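PDB 5VIP: MdcE, which is the gamma subunit of a biotin-independent malonate decarboxylase and probably has carboxyltransferase activity. Local coordinates for residues P57-A62 with R103-L108. Numbering follows the deposited sequence.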
# COMPACT_ATOMS: atom_id res chain seq x y z
N PRO A 57 -15.83 -21.89 3.10
CA PRO A 57 -16.41 -20.57 3.42
C PRO A 57 -15.64 -19.42 2.75
O PRO A 57 -14.42 -19.40 2.84
CB PRO A 57 -16.29 -20.50 4.95
CG PRO A 57 -15.18 -21.45 5.30
CD PRO A 57 -15.29 -22.56 4.30
N VAL A 58 -16.35 -18.52 2.08
CA VAL A 58 -15.70 -17.36 1.45
C VAL A 58 -16.48 -16.06 1.70
O VAL A 58 -17.68 -16.08 1.96
CB VAL A 58 -15.53 -17.54 -0.08
CG1 VAL A 58 -14.92 -18.89 -0.41
CG2 VAL A 58 -16.85 -17.37 -0.81
N ARG A 59 -15.78 -14.94 1.62
CA ARG A 59 -16.43 -13.63 1.64
C ARG A 59 -15.97 -12.85 0.41
O ARG A 59 -14.77 -12.66 0.19
CB ARG A 59 -16.11 -12.88 2.94
CG ARG A 59 -16.50 -11.41 2.94
CD ARG A 59 -16.36 -10.80 4.35
NE ARG A 59 -17.46 -11.24 5.22
CZ ARG A 59 -17.83 -10.63 6.35
NH1 ARG A 59 -17.18 -9.54 6.77
NH2 ARG A 59 -18.86 -11.10 7.05
N PHE A 60 -16.94 -12.42 -0.40
CA PHE A 60 -16.67 -11.59 -1.58
C PHE A 60 -16.64 -10.12 -1.18
O PHE A 60 -17.47 -9.66 -0.40
CB PHE A 60 -17.74 -11.79 -2.66
CG PHE A 60 -17.74 -13.16 -3.30
CD1 PHE A 60 -16.97 -13.42 -4.43
CD2 PHE A 60 -18.54 -14.18 -2.80
CE1 PHE A 60 -16.98 -14.67 -5.04
CE2 PHE A 60 -18.55 -15.44 -3.39
CZ PHE A 60 -17.77 -15.68 -4.51
N LEU A 61 -15.69 -9.36 -1.73
CA LEU A 61 -15.63 -7.93 -1.47
C LEU A 61 -15.37 -7.20 -2.76
O LEU A 61 -14.47 -7.55 -3.50
CB LEU A 61 -14.52 -7.58 -0.47
CG LEU A 61 -14.58 -8.22 0.91
CD1 LEU A 61 -13.57 -9.35 0.99
CD2 LEU A 61 -14.29 -7.17 1.97
N ALA A 62 -16.16 -6.16 -3.01
CA ALA A 62 -15.99 -5.35 -4.19
C ALA A 62 -16.25 -3.89 -3.86
O ALA A 62 -17.20 -3.56 -3.14
CB ALA A 62 -16.94 -5.82 -5.31
N ARG A 103 -11.67 -23.30 10.05
CA ARG A 103 -11.49 -22.82 8.68
C ARG A 103 -11.63 -21.30 8.61
O ARG A 103 -12.72 -20.77 8.83
CB ARG A 103 -12.53 -23.45 7.75
CG ARG A 103 -12.36 -24.93 7.47
CD ARG A 103 -13.67 -25.47 6.91
NE ARG A 103 -13.46 -26.49 5.89
CZ ARG A 103 -14.36 -26.81 4.96
NH1 ARG A 103 -15.53 -26.18 4.94
NH2 ARG A 103 -14.09 -27.75 4.07
N LYS A 104 -10.54 -20.61 8.32
CA LYS A 104 -10.60 -19.17 8.07
C LYS A 104 -11.22 -18.93 6.70
O LYS A 104 -10.77 -19.51 5.71
CB LYS A 104 -9.21 -18.53 8.12
CG LYS A 104 -8.33 -19.00 9.25
CD LYS A 104 -8.81 -18.48 10.58
CE LYS A 104 -7.70 -18.54 11.61
NZ LYS A 104 -8.08 -17.76 12.81
N ARG A 105 -12.24 -18.09 6.62
CA ARG A 105 -12.94 -17.89 5.36
C ARG A 105 -12.03 -17.22 4.34
O ARG A 105 -11.15 -16.41 4.69
CB ARG A 105 -14.21 -17.07 5.56
CG ARG A 105 -14.00 -15.57 5.63
CD ARG A 105 -15.27 -14.90 6.12
NE ARG A 105 -15.58 -15.29 7.49
CZ ARG A 105 -16.67 -14.92 8.14
NH1 ARG A 105 -17.58 -14.16 7.55
NH2 ARG A 105 -16.86 -15.33 9.39
N ALA A 106 -12.21 -17.58 3.07
CA ALA A 106 -11.43 -16.96 2.02
C ALA A 106 -11.94 -15.55 1.80
O ALA A 106 -13.14 -15.28 1.96
CB ALA A 106 -11.49 -17.78 0.73
N LEU A 107 -11.03 -14.65 1.46
CA LEU A 107 -11.41 -13.30 1.09
C LEU A 107 -11.18 -13.17 -0.40
O LEU A 107 -10.05 -13.27 -0.87
CB LEU A 107 -10.59 -12.26 1.87
CG LEU A 107 -10.67 -12.41 3.40
CD1 LEU A 107 -9.79 -11.41 4.11
CD2 LEU A 107 -12.12 -12.32 3.89
N LEU A 108 -12.27 -12.96 -1.13
CA LEU A 108 -12.22 -12.88 -2.58
C LEU A 108 -12.46 -11.45 -3.00
O LEU A 108 -13.60 -10.96 -2.99
CB LEU A 108 -13.27 -13.81 -3.20
CG LEU A 108 -13.21 -15.25 -2.66
CD1 LEU A 108 -14.31 -16.14 -3.25
CD2 LEU A 108 -11.84 -15.85 -2.92
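R103 crosses the P57 ring at about a right angle, its NH1 3.7 Å from P57 CD and hydrogen-bonded to the carbonyl of G55. In R105, a chi1 of 82° tucks CG between the amide and carbonyl arms of its own backbone and lays CD against R59 CB at 3.9 Å. Beyond this the two guanidinium planes stand perpendicular, and R105 NH1 lies 3.4 Å from R59 NH2, a contact of two donors and not a hydrogen bond; D50 bridges both arginines, E93 of helix 81-97 pairs with R59, and D98, just beyond that helix, with R105, probably offsetting the like charges. A106 begins the parallel pairing: its N donates to P57 O (2.9 Å) and its O accepts from R59 N (2.7 Å). The intervening chain carries helix 81-97, making this a beta-alpha-beta crossover between neighbouring strands, as expected of the crotonase-like fold of carboxyltransferases. L107 turns to the helix side with R59, its CD2 4.1 Å from R59 CB, and packs on V91. L108 continues the ladder, N to R59 O in a straight bond (179°) and O from L61 N. On the sheet face shared with V58 and F60, L108 CD1 rests over the F60 ring, 3.9 Å from its centroid, and also touches V58 CB.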